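Low molecular weight protein-tyrosine-phosphatase YfkJ (Bacillus subtilis, PDB 4ETM) removes phosphate from phosphotyrosine-containing proteins as a low molecular weight tyrosine phosphatase, and takes part in resistance to ethanol stress. Local coordinates at residues Ile19-Val24 and Ala37-Leu42; Ser32-Ala37 and Glu150-Leu155; Ala44-Glu49 and Gln162-Ile167; Phe99-Ala104 and Leu129-Asp134. All coordinates share one frame; numbering follows the deposited sequence.

Contact 1. Residues Ile19-Val24 and Ala37-Leu42; sequences ISVLFV and AIFRDL
Strand residues Ile19-Val24 pack against helical residues Ala37-Leu42, and the backbones come nearest at Val21 and Phe39, whose CA atoms lie 9.4 Å apart. Side chains alone bridge that gap. Phe39 points from the helix toward the strand, its CG anti to the backbone N (chi1 176°), which carries the ring off the helix and over the strand. The side chains of Phe23 and Phe39 cross at about a right angle, and their rings form an offset edge-to-face pair: the edge of Phe23 is turned toward the face of Phe39, with planes inclined at 64° and centroids 5.3 Å apart. The approach is off-centre, close to the root of the Phe39 ring, where Phe23 CZ is 3.5 Å from both Phe39 CB and Phe39 CG.

This is the first half of a beta-alpha-beta unit, in which strand 19-25 leads through the phosphate-binding loop, with its CX5R signature from Cys25 to Arg31, into helix 31-45 and then to the parallel strand 52-58. Residues alternate along a strand, so Val21 faces the helix as Phe23 does. Its CG2 methyl reaches the far end of the other ring, 4.1 Å from Phe39 CZ, while its CG1 lies above one face of the Phe23 ring, toward the rim. The short valine reaches Phe39 with a single methyl, whereas Phe23 brings a ring edge to it. Leu163 of helix 149-170 also packs on Phe23.

Contact 2. Residues Ser32-Ala37 and Glu150-Leu155; sequences SPMAEA and EEVCQL
Met34 packs against Val152 and Cys153 in a buried, wholly apolar helix-to-helix contact, which joins the start of helix 31-45 to the start of helix 149-170 on one side of the parallel sheet. The backbones are nearest at Met34 and Cys153, with CA atoms 7.6 Å apart, and one long side chain fills the interval. Met34 is extended through its first two torsions, CG lying anti to the backbone N (chi1 -169°), so that its sulfur reaches the other helix; the bend at chi3 (-64°) then lays the terminal methyl beside Val152. Met34 SD rests on the backbone of the second helix, 3.6 Å from Cys153 CA. Met34 CE and Met34 SD are each 4.1 Å from Val152 CG1, so the thioether and its methyl share one branch of the valine. An unbranched methionine suits this place, being long enough to reach the Cys153 backbone and able to bend at its end. Cys153 offers mainly its stem, with CB 4.1 Å from Met34 SD, and its side chain also touches Ile75 and Arg78 of helix 70-78. The Val152 side chain also lies about 4 Å from that of the catalytic Arg31 and about 7 Å from that of Asp142, the proton donor, placing the contact beside the phosphatase active site.

Contact 3. Residues Ala44-Glu49 and Gln162-Ile167; sequences AKKGLE and QLLASI
Leu164 reaches out from helix 149-170 to meet Lys46 and Leu48, which lie in the turn closing helix 31-45. The meeting is entirely apolar, and it divides between the two methyls of one leucine. Leu164 CG stands anti to the backbone N (chi1 179°), which projects the fork across the gap between the backbones. One prong, Leu164 CD2, touches the aliphatic stem of the lysine 4.0 Å from Lys46 CG. The other, Leu164 CD1, lies 4.2 Å from Leu48 CD1, methyl to methyl. A forked leucine fits here because each branch can serve a different neighbour. Leu48 is buried and purely apolar, whereas Lys46 is exposed: its inner carbons help cover the leucine, and beyond the bend at chi2 (-82°) the chain runs on to a polar end suited to the protein surface.

The backbone turns between Lys46 and Leu48, the two residues that meet Leu164. Gly47 takes a positive phi of 71°, a value that glycine, lacking a side chain, adopts readily, and ends the helix in a Schellman motif. Within that motif Gly47 N donates a hydrogen bond to Ala44 O at 2.9 Å.

Beside the contact, Lys45 forms a salt bridge with Asp41 one turn back. Leu164 also packs on Phe39 and Leu42 of helix 31-45, while Gln168, further along helix 149-170, touches both Lys46 and Leu48. The C-terminal turn of one helix is thus seated on the later half of the other, and Ile167, on that same later half, packs on Phe39 and on Val21 of strand 19-25.

Contact 4. Residues Phe99-Ala104 and Leu129-Asp134; sequences FDYIIA and LDYVED
Tyr101 and Ile103 belong to strand 101-104 of the central parallel sheet, and they meet Tyr131 from the loop that follows the outermost strand 125-127. The two strand residues are separated by one position, so both present their side chains on the same side of the sheet, while Ile102 between them turns to the other side and packs on helix 107-117.

Tyr131 extends from the loop toward the strand, and the far part of its ring does the touching. The tip of the isoleucine comes to it obliquely: Ile103 CD1 is 3.8 Å from Tyr131 CE2 and equally far from Tyr131 OH. The bend at chi2 (-52°) brings this outer methyl to Tyr131, although the CB of Ile103 does not point there. The hydroxyl goes on to the neighbouring ring, where Tyr131 OH lies at the edge of Tyr101, near its plane, 3.8 Å from Tyr101 CD1. This is a van der Waals meeting of an oxygen with a ring edge, and the two tyrosine side chains are set at a slant to each other.

A tyrosine suits the loop position because its ring is long enough to cover an apolar strand residue, and its hydroxyl ends beside Tyr101, itself partly exposed, where a polar group is probably tolerated. In the same loop, Asp130 makes a salt bridge with Arg127, and Val132 centres an inverse gamma turn closed by a weak bond. Leu163 and Ser166 of helix 149-170 also pack on Tyr131, whose ring thus touches both strand and helix, an arrangement in keeping with an alpha/beta fold in which a loop at the sheet's edge covers the margin of the helix-sheet core.

Contact 1 is the deepest of the four, a buried meeting of strand and helix built on an aromatic pair. Contacts 2 and 3 join the same two helices, 31-45 and 149-170, near their starts and further along: the first is buried beside the catalytic site and relies on a thioether, the second is mostly buried but farther from the chain's centre and from that site, with an exposed lysine at its margin. Contact 4, partly buried, brings in a tyrosine hydroxyl. Contacts 1 and 4 are tied through the sheet, where strands 19-25 and 101-104 are neighbours, and Leu163 touches Phe23, Ile103 and Tyr131. None of the four has a hydrogen bond between its own segments.

Contact 1. Residues Ile19-Val24 and Ala37-Leu42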
loop_
_atom_site.group_PDB
_atom_site.type_symbol
_atom_site.label_atom_id
_atom_site.label_comp_id
_atom_site.label_asym_id
_atom_site.label_seq_id
_atom_site.Cartn_x
_atom_site.Cartn_y
_atom_site.Cartn_z
ATOM N N ILE A 19 20.148 17.148 -2.284
ATOM C CA ILE A 19 19.193 16.205 -1.714
ATOM C C ILE A 19 18.041 16.067 -2.702
ATOM O O ILE A 19 17.530 17.063 -3.199
ATOM C CB ILE A 19 18.641 16.710 -0.363
ATOM C CG1 ILE A 19 19.784 16.886 0.646
ATOM C CG2 ILE A 19 17.533 15.771 0.173
ATOM C CD1 ILE A 19 19.493 17.901 1.735
ATOM N N SER A 20 17.646 14.839 -3.007
ATOM C CA SER A 20 16.579 14.645 -3.978
ATOM C C SER A 20 15.356 13.996 -3.352
ATOM O O SER A 20 15.473 13.080 -2.528
ATOM C CB SER A 20 17.064 13.812 -5.162
ATOM O OG SER A 20 17.690 12.628 -4.704
ATOM N N VAL A 21 14.189 14.476 -3.766
ATOM C CA VAL A 21 12.903 14.034 -3.248
ATOM C C VAL A 21 11.994 13.657 -4.421
ATOM O O VAL A 21 11.766 14.471 -5.304
ATOM C CB VAL A 21 12.237 15.163 -2.435
ATOM C CG1 VAL A 21 10.907 14.714 -1.872
ATOM C CG2 VAL A 21 13.165 15.625 -1.314
ATOM N N LEU A 22 11.498 12.423 -4.433
ATOM C CA LEU A 22 10.544 11.984 -5.456
ATOM C C LEU A 22 9.169 11.798 -4.834
ATOM O O LEU A 22 9.010 11.009 -3.908
ATOM C CB LEU A 22 10.999 10.682 -6.112
ATOM C CG LEU A 22 9.986 10.159 -7.128
ATOM C CD1 LEU A 22 9.954 11.065 -8.336
ATOM C CD2 LEU A 22 10.328 8.722 -7.533
ATOM N N PHE A 23 8.192 12.566 -5.317
ATOM C CA PHE A 23 6.801 12.418 -4.892
ATOM C C PHE A 23 6.096 11.418 -5.784
ATOM O O PHE A 23 6.252 11.451 -6.996
ATOM C CB PHE A 23 6.063 13.751 -4.907
ATOM C CG PHE A 23 6.602 14.742 -3.933
ATOM C CD1 PHE A 23 6.240 14.688 -2.596
ATOM C CD2 PHE A 23 7.492 15.721 -4.348
ATOM C CE1 PHE A 23 6.742 15.602 -1.687
ATOM C CE2 PHE A 23 8.002 16.649 -3.435
ATOM C CZ PHE A 23 7.632 16.584 -2.108
ATOM N N VAL A 24 5.359 10.495 -5.186
ATOM C CA VAL A 24 4.753 9.426 -5.976
ATOM C C VAL A 24 3.274 9.251 -5.669
ATOM O O VAL A 24 2.867 9.127 -4.498
ATOM C CB VAL A 24 5.476 8.070 -5.756
ATOM C CG1 VAL A 24 4.821 6.954 -6.569
ATOM C CG2 VAL A 24 6.949 8.166 -6.122
ATOM N N ALA A 37 5.397 20.676 -7.122
ATOM C CA ALA A 37 5.382 22.119 -7.333
ATOM C C ALA A 37 5.337 22.875 -6.016
ATOM O O ALA A 37 6.062 23.851 -5.828
ATOM C CB ALA A 37 4.199 22.504 -8.197
ATOM N N ILE A 38 4.476 22.435 -5.103
ATOM C CA ILE A 38 4.335 23.116 -3.819
ATOM C C ILE A 38 5.607 22.994 -2.994
ATOM O O ILE A 38 6.096 23.977 -2.444
ATOM C CB ILE A 38 3.134 22.559 -3.022
ATOM C CG1 ILE A 38 1.831 23.055 -3.642
ATOM C CG2 ILE A 38 3.212 22.971 -1.559
ATOM C CD1 ILE A 38 0.592 22.531 -2.933
ATOM N N PHE A 39 6.147 21.785 -2.921
ATOM C CA PHE A 39 7.360 21.548 -2.153
ATOM C C PHE A 39 8.523 22.357 -2.703
ATOM O O PHE A 39 9.329 22.905 -1.940
ATOM C CB PHE A 39 7.703 20.061 -2.160
ATOM C CG PHE A 39 8.975 19.742 -1.470
ATOM C CD1 PHE A 39 8.999 19.497 -0.108
ATOM C CD2 PHE A 39 10.159 19.681 -2.181
ATOM C CE1 PHE A 39 10.182 19.193 0.525
ATOM C CE2 PHE A 39 11.346 19.384 -1.550
ATOM C CZ PHE A 39 11.353 19.131 -0.202
ATOM N N ARG A 40 8.620 22.426 -4.028
ATOM C CA ARG A 40 9.678 23.208 -4.669
ATOM C C ARG A 40 9.564 24.670 -4.260
ATOM O O ARG A 40 10.574 25.313 -3.956
ATOM C CB ARG A 40 9.610 23.064 -6.191
ATOM C CG ARG A 40 10.357 24.148 -6.950
ATOM C CD ARG A 40 10.880 23.654 -8.290
ATOM N NE ARG A 40 9.828 23.126 -9.143
ATOM C CZ ARG A 40 9.731 21.858 -9.536
ATOM N NH1 ARG A 40 10.636 20.956 -9.182
ATOM N NH2 ARG A 40 8.726 21.500 -10.308
ATOM N N ASP A 41 8.337 25.182 -4.244
ATOM C CA ASP A 41 8.075 26.561 -3.851
ATOM C C ASP A 41 8.478 26.834 -2.403
ATOM O O ASP A 41 9.096 27.867 -2.105
ATOM C CB ASP A 41 6.594 26.897 -4.058
ATOM C CG ASP A 41 6.291 28.355 -3.794
ATOM O OD1 ASP A 41 6.741 29.201 -4.598
ATOM O OD2 ASP A 41 5.601 28.655 -2.792
ATOM N N LEU A 42 8.118 25.922 -1.506
ATOM C CA LEU A 42 8.500 26.031 -0.102
ATOM C C LEU A 42 10.015 26.032 0.076
ATOM O O LEU A 42 10.549 26.853 0.818
ATOM C CB LEU A 42 7.886 24.914 0.740
ATOM C CG LEU A 42 6.362 24.933 0.876
ATOM C CD1 LEU A 42 5.893 23.867 1.871
ATOM C CD2 LEU A 42 5.889 26.309 1.300
#

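Contact 2. Residues Ser32-Ala37 and Glu150-Leu155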
loop_
_atom_site.group_PDB
_atom_site.type_symbol
_atom_site.label_atom_id
_atom_site.label_comp_id
_atom_site.label_asym_id
_atom_site.label_seq_id
_atom_site.Cartn_x
_atom_site.Cartn_y
_atom_site.Cartn_z
ATOM N N SER A 32 0.901 13.981 -6.872
ATOM C CA SER A 32 2.349 14.151 -6.858
ATOM C C SER A 32 2.829 15.391 -7.633
ATOM O O SER A 32 3.768 16.041 -7.182
ATOM C CB SER A 32 3.123 12.876 -7.221
ATOM O OG SER A 32 2.822 12.437 -8.533
ATOM N N PRO A 33 2.198 15.730 -8.772
ATOM C CA PRO A 33 2.659 16.983 -9.377
ATOM C C PRO A 33 2.359 18.178 -8.477
ATOM O O PRO A 33 3.173 19.093 -8.400
ATOM C CB PRO A 33 1.854 17.062 -10.683
ATOM C CG PRO A 33 1.529 15.625 -11.000
ATOM C CD PRO A 33 1.250 15.020 -9.660
ATOM N N MET A 34 1.216 18.161 -7.791
ATOM C CA MET A 34 0.870 19.267 -6.890
ATOM C C MET A 34 1.895 19.339 -5.769
ATOM O O MET A 34 2.324 20.424 -5.385
ATOM C CB MET A 34 -0.531 19.086 -6.308
ATOM C CG MET A 34 -1.048 20.310 -5.578
ATOM S SD MET A 34 -2.622 20.108 -4.698
ATOM C CE MET A 34 -3.775 19.785 -6.028
ATOM N N ALA A 35 2.297 18.173 -5.266
ATOM C CA ALA A 35 3.261 18.130 -4.176
ATOM C C ALA A 35 4.628 18.599 -4.655
ATOM O O ALA A 35 5.275 19.413 -3.996
ATOM C CB ALA A 35 3.350 16.748 -3.585
ATOM N N GLU A 36 5.058 18.082 -5.801
ATOM C CA GLU A 36 6.307 18.524 -6.415
ATOM C C GLU A 36 6.400 20.059 -6.514
ATOM O O GLU A 36 7.363 20.672 -6.029
ATOM C CB GLU A 36 6.477 17.870 -7.797
ATOM C CG GLU A 36 7.845 18.159 -8.419
ATOM C CD GLU A 36 7.895 17.929 -9.908
ATOM O OE1 GLU A 36 8.753 18.572 -10.562
ATOM O OE2 GLU A 36 7.106 17.109 -10.426
ATOM N N ALA A 37 5.397 20.676 -7.122
ATOM C CA ALA A 37 5.382 22.119 -7.333
ATOM C C ALA A 37 5.337 22.875 -6.016
ATOM O O ALA A 37 6.062 23.851 -5.828
ATOM C CB ALA A 37 4.199 22.504 -8.197
ATOM N N GLU A 150 -9.681 20.694 -3.538
ATOM C CA GLU A 150 -9.464 21.623 -2.437
ATOM C C GLU A 150 -8.864 20.933 -1.211
ATOM O O GLU A 150 -7.913 21.446 -0.616
ATOM C CB GLU A 150 -10.754 22.334 -2.062
ATOM C CG GLU A 150 -11.177 23.390 -3.054
ATOM C CD GLU A 150 -10.510 24.729 -2.829
ATOM O OE1 GLU A 150 -10.973 25.736 -3.405
ATOM O OE2 GLU A 150 -9.540 24.788 -2.055
ATOM N N GLU A 151 -9.386 19.766 -0.833
ATOM C CA GLU A 151 -8.898 19.119 0.384
ATOM C C GLU A 151 -7.508 18.525 0.140
ATOM O O GLU A 151 -6.705 18.434 1.066
ATOM C CB GLU A 151 -9.874 18.051 0.882
ATOM C CG GLU A 151 -9.906 16.790 0.048
ATOM C CD GLU A 151 -10.802 15.701 0.639
ATOM O OE1 GLU A 151 -10.939 14.643 -0.008
ATOM O OE2 GLU A 151 -11.360 15.896 1.742
ATOM N N VAL A 152 -7.239 18.137 -1.108
ATOM C CA VAL A 152 -5.927 17.623 -1.497
ATOM C C VAL A 152 -4.902 18.752 -1.390
ATOM O O VAL A 152 -3.821 18.561 -0.851
ATOM C CB VAL A 152 -5.953 17.014 -2.917
ATOM C CG1 VAL A 152 -4.551 16.750 -3.415
ATOM C CG2 VAL A 152 -6.753 15.726 -2.904
ATOM N N CYS A 153 -5.253 19.942 -1.877
ATOM C CA CYS A 153 -4.385 21.105 -1.706
ATOM C C CYS A 153 -4.041 21.348 -0.230
ATOM O O CYS A 153 -2.869 21.526 0.122
ATOM C CB CYS A 153 -5.053 22.354 -2.288
ATOM S SG CYS A 153 -4.089 23.882 -2.111
ATOM N N GLN A 154 -5.055 21.352 0.629
ATOM C CA GLN A 154 -4.824 21.614 2.044
ATOM C C GLN A 154 -3.889 20.581 2.651
ATOM O O GLN A 154 -2.942 20.933 3.357
ATOM C CB GLN A 154 -6.139 21.687 2.831
ATOM C CG GLN A 154 -6.827 23.036 2.731
ATOM C CD GLN A 154 -8.197 23.065 3.393
ATOM O OE1 GLN A 154 -8.630 22.084 4.005
ATOM N NE2 GLN A 154 -8.889 24.196 3.269
ATOM N N LEU A 155 -4.149 19.314 2.351
ATOM C CA LEU A 155 -3.338 18.225 2.879
ATOM C C LEU A 155 -1.904 18.288 2.370
ATOM O O LEU A 155 -0.964 18.081 3.125
ATOM C CB LEU A 155 -3.972 16.881 2.529
ATOM C CG LEU A 155 -5.275 16.584 3.270
ATOM C CD1 LEU A 155 -5.954 15.388 2.653
ATOM C CD2 LEU A 155 -5.005 16.347 4.753
#

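Contact 3. Residues Ala44-Glu49 and Gln162-Ile167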
loop_
_atom_site.group_PDB
_atom_site.type_symbol
_atom_site.label_atom_id
_atom_site.label_comp_id
_atom_site.label_asym_id
_atom_site.label_seq_id
_atom_site.Cartn_x
_atom_site.Cartn_y
_atom_site.Cartn_z
ATOM N N ALA A 44 12.293 26.927 -2.084
ATOM C CA ALA A 44 12.818 28.180 -2.625
ATOM C C ALA A 44 12.666 29.319 -1.625
ATOM O O ALA A 44 13.568 30.145 -1.476
ATOM C CB ALA A 44 12.130 28.526 -3.943
ATOM N N LYS A 45 11.531 29.349 -0.933
ATOM C CA LYS A 45 11.258 30.387 0.060
ATOM C C LYS A 45 12.275 30.344 1.197
ATOM O O LYS A 45 12.593 31.372 1.802
ATOM C CB LYS A 45 9.845 30.238 0.626
ATOM C CG LYS A 45 8.735 30.726 -0.297
ATOM C CD LYS A 45 7.373 30.547 0.358
ATOM C CE LYS A 45 6.235 30.940 -0.575
ATOM N NZ LYS A 45 4.940 30.304 -0.166
ATOM N N LYS A 46 12.781 29.144 1.479
ATOM C CA LYS A 46 13.764 28.940 2.534
ATOM C C LYS A 46 15.178 29.147 2.008
ATOM O O LYS A 46 16.140 29.044 2.761
ATOM C CB LYS A 46 13.631 27.530 3.115
ATOM C CG LYS A 46 12.279 27.238 3.736
ATOM C CD LYS A 46 12.182 27.771 5.154
ATOM C CE LYS A 46 10.922 27.254 5.832
ATOM N NZ LYS A 46 10.813 27.681 7.253
ATOM N N GLY A 47 15.299 29.440 0.717
ATOM C CA GLY A 47 16.599 29.617 0.095
ATOM C C GLY A 47 17.355 28.305 -0.039
ATOM O O GLY A 47 18.568 28.251 0.167
ATOM N N LEU A 48 16.637 27.237 -0.385
ATOM C CA LEU A 48 17.265 25.927 -0.482
ATOM C C LEU A 48 17.260 25.361 -1.896
ATOM O O LEU A 48 17.485 24.160 -2.084
ATOM C CB LEU A 48 16.607 24.945 0.490
ATOM C CG LEU A 48 16.815 25.301 1.966
ATOM C CD1 LEU A 48 15.858 24.499 2.815
ATOM C CD2 LEU A 48 18.253 25.053 2.412
ATOM N N GLU A 49 17.025 26.224 -2.886
ATOM C CA GLU A 49 17.023 25.805 -4.289
ATOM C C GLU A 49 18.330 25.142 -4.713
ATOM O O GLU A 49 18.346 24.346 -5.645
ATOM C CB GLU A 49 16.718 26.979 -5.230
ATOM C CG GLU A 49 15.278 27.445 -5.210
ATOM C CD GLU A 49 14.666 27.586 -6.603
ATOM O OE1 GLU A 49 15.092 28.488 -7.359
ATOM O OE2 GLU A 49 13.752 26.792 -6.937
ATOM N N GLN A 162 5.752 20.149 6.692
ATOM C CA GLN A 162 6.346 19.285 7.707
ATOM C C GLN A 162 7.495 18.478 7.125
ATOM O O GLN A 162 8.526 18.306 7.771
ATOM C CB GLN A 162 5.297 18.330 8.280
ATOM C CG GLN A 162 4.186 19.037 9.009
ATOM C CD GLN A 162 4.717 19.872 10.136
ATOM O OE1 GLN A 162 5.720 19.520 10.755
ATOM N NE2 GLN A 162 4.063 20.996 10.405
ATOM N N LEU A 163 7.300 17.968 5.911
ATOM C CA LEU A 163 8.344 17.209 5.226
ATOM C C LEU A 163 9.614 18.035 5.091
ATOM O O LEU A 163 10.690 17.586 5.479
ATOM C CB LEU A 163 7.883 16.768 3.831
ATOM C CG LEU A 163 8.998 16.129 2.983
ATOM C CD1 LEU A 163 9.572 14.872 3.630
ATOM C CD2 LEU A 163 8.479 15.823 1.581
ATOM N N LEU A 164 9.483 19.247 4.554
ATOM C CA LEU A 164 10.633 20.145 4.417
ATOM C C LEU A 164 11.334 20.410 5.758
ATOM O O LEU A 164 12.563 20.424 5.819
ATOM C CB LEU A 164 10.234 21.457 3.734
ATOM C CG LEU A 164 11.332 22.514 3.551
ATOM C CD1 LEU A 164 12.568 21.935 2.863
ATOM C CD2 LEU A 164 10.790 23.699 2.756
ATOM N N ALA A 165 10.560 20.592 6.826
ATOM C CA ALA A 165 11.137 20.825 8.153
ATOM C C ALA A 165 11.916 19.609 8.657
ATOM O O ALA A 165 12.975 19.749 9.276
ATOM C CB ALA A 165 10.047 21.214 9.155
ATOM N N SER A 166 11.380 18.422 8.378
ATOM C CA SER A 166 11.993 17.154 8.768
ATOM C C SER A 166 13.315 16.977 8.026
ATOM O O SER A 166 14.318 16.561 8.607
ATOM C CB SER A 166 11.038 15.992 8.460
ATOM O OG SER A 166 11.663 14.739 8.670
ATOM N N ILE A 167 13.317 17.308 6.740
ATOM C CA ILE A 167 14.539 17.243 5.949
ATOM C C ILE A 167 15.567 18.269 6.434
ATOM O O ILE A 167 16.759 17.964 6.525
ATOM C CB ILE A 167 14.253 17.441 4.448
ATOM C CG1 ILE A 167 13.263 16.381 3.955
ATOM C CG2 ILE A 167 15.528 17.360 3.649
ATOM C CD1 ILE A 167 12.825 16.544 2.514
#

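Contact 4. Residues Phe99-Ala104 and Leu129-Asp134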
loop_
_atom_site.group_PDB
_atom_site.type_symbol
_atom_site.label_atom_id
_atom_site.label_comp_id
_atom_site.label_asym_id
_atom_site.label_seq_id
_atom_site.Cartn_x
_atom_site.Cartn_y
_atom_site.Cartn_z
ATOM N N PHE A 99 16.819 8.537 -5.652
ATOM C CA PHE A 99 16.293 9.588 -4.801
ATOM C C PHE A 99 16.509 9.325 -3.325
ATOM O O PHE A 99 16.310 8.223 -2.866
ATOM C CB PHE A 99 14.804 9.780 -5.080
ATOM C CG PHE A 99 14.517 10.469 -6.388
ATOM C CD1 PHE A 99 14.436 11.854 -6.456
ATOM C CD2 PHE A 99 14.312 9.739 -7.546
ATOM C CE1 PHE A 99 14.167 12.499 -7.656
ATOM C CE2 PHE A 99 14.041 10.386 -8.752
ATOM C CZ PHE A 99 13.980 11.773 -8.800
ATOM N N ASP A 100 16.869 10.365 -2.580
ATOM C CA ASP A 100 17.140 10.233 -1.159
ATOM C C ASP A 100 15.850 9.954 -0.376
ATOM O O ASP A 100 15.856 9.176 0.582
ATOM C CB ASP A 100 17.856 11.491 -0.647
ATOM C CG ASP A 100 19.206 11.694 -1.310
ATOM O OD1 ASP A 100 20.035 10.758 -1.246
ATOM O OD2 ASP A 100 19.435 12.772 -1.908
ATOM N N TYR A 101 14.762 10.590 -0.798
ATOM C CA TYR A 101 13.449 10.421 -0.177
ATOM C C TYR A 101 12.453 10.022 -1.241
ATOM O O TYR A 101 12.403 10.634 -2.303
ATOM C CB TYR A 101 12.962 11.734 0.434
ATOM C CG TYR A 101 13.753 12.185 1.629
ATOM C CD1 TYR A 101 13.319 11.900 2.914
ATOM C CD2 TYR A 101 14.915 12.910 1.472
ATOM C CE1 TYR A 101 14.046 12.307 4.023
ATOM C CE2 TYR A 101 15.649 13.324 2.573
ATOM C CZ TYR A 101 15.199 13.022 3.841
ATOM O OH TYR A 101 15.915 13.437 4.942
ATOM N N ILE A 102 11.656 9.001 -0.967
ATOM C CA ILE A 102 10.520 8.732 -1.824
ATOM C C ILE A 102 9.256 8.932 -1.006
ATOM O O ILE A 102 9.056 8.252 -0.006
ATOM C CB ILE A 102 10.602 7.333 -2.439
ATOM C CG1 ILE A 102 11.912 7.204 -3.240
ATOM C CG2 ILE A 102 9.358 7.067 -3.278
ATOM C CD1 ILE A 102 12.050 5.930 -4.022
ATOM N N ILE A 103 8.415 9.868 -1.440
ATOM C CA ILE A 103 7.290 10.333 -0.653
ATOM C C ILE A 103 5.991 9.981 -1.382
ATOM O O ILE A 103 5.636 10.621 -2.378
ATOM C CB ILE A 103 7.371 11.865 -0.430
ATOM C CG1 ILE A 103 8.691 12.256 0.245
ATOM C CG2 ILE A 103 6.211 12.331 0.419
ATOM C CD1 ILE A 103 9.000 11.479 1.508
ATOM N N ALA A 104 5.311 8.943 -0.892
ATOM C CA ALA A 104 4.060 8.443 -1.495
ATOM C C ALA A 104 2.850 9.175 -0.970
ATOM O O ALA A 104 2.862 9.642 0.156
ATOM C CB ALA A 104 3.913 6.980 -1.209
ATOM N N LEU A 129 1.829 12.247 4.584
ATOM C CA LEU A 129 1.211 12.589 5.865
ATOM C C LEU A 129 1.811 11.861 7.083
ATOM O O LEU A 129 1.407 12.123 8.220
ATOM C CB LEU A 129 -0.308 12.426 5.812
ATOM C CG LEU A 129 -0.989 13.289 4.751
ATOM C CD1 LEU A 129 -2.491 13.026 4.764
ATOM C CD2 LEU A 129 -0.680 14.759 5.015
ATOM N N ASP A 130 2.775 10.966 6.847
ATOM C CA ASP A 130 3.571 10.375 7.927
ATOM C C ASP A 130 4.380 11.492 8.610
ATOM O O ASP A 130 4.712 11.411 9.801
ATOM C CB ASP A 130 4.516 9.261 7.406
ATOM C CG ASP A 130 3.773 7.988 6.958
ATOM O OD1 ASP A 130 2.563 7.844 7.236
ATOM O OD2 ASP A 130 4.416 7.110 6.331
ATOM N N TYR A 131 4.686 12.551 7.859
ATOM C CA TYR A 131 5.457 13.670 8.401
ATOM C C TYR A 131 4.626 14.683 9.184
ATOM O O TYR A 131 5.171 15.515 9.907
ATOM C CB TYR A 131 6.221 14.382 7.294
ATOM C CG TYR A 131 7.294 13.518 6.688
ATOM C CD1 TYR A 131 8.592 13.534 7.194
ATOM C CD2 TYR A 131 7.004 12.655 5.644
ATOM C CE1 TYR A 131 9.578 12.740 6.645
ATOM C CE2 TYR A 131 7.976 11.863 5.096
ATOM C CZ TYR A 131 9.258 11.903 5.597
ATOM O OH TYR A 131 10.225 11.097 5.043
ATOM N N VAL A 132 3.311 14.626 9.014
ATOM C CA VAL A 132 2.416 15.468 9.790
ATOM C C VAL A 132 2.100 14.705 11.064
ATOM O O VAL A 132 1.140 13.939 11.122
ATOM C CB VAL A 132 1.119 15.770 9.017
ATOM C CG1 VAL A 132 0.200 16.676 9.833
ATOM C CG2 VAL A 132 1.447 16.404 7.688
ATOM N N GLU A 133 2.940 14.887 12.073
ATOM C CA GLU A 133 2.777 14.161 13.315
ATOM C C GLU A 133 2.092 15.068 14.320
ATOM O O GLU A 133 2.703 16.007 14.831
ATOM C CB GLU A 133 4.129 13.687 13.849
ATOM N N ASP A 134 0.818 14.796 14.593
ATOM C CA ASP A 134 0.107 13.687 13.974
ATOM C C ASP A 134 -1.317 14.100 13.663
ATOM O O ASP A 134 -2.048 14.544 14.547
ATOM C CB ASP A 134 0.104 12.454 14.882
#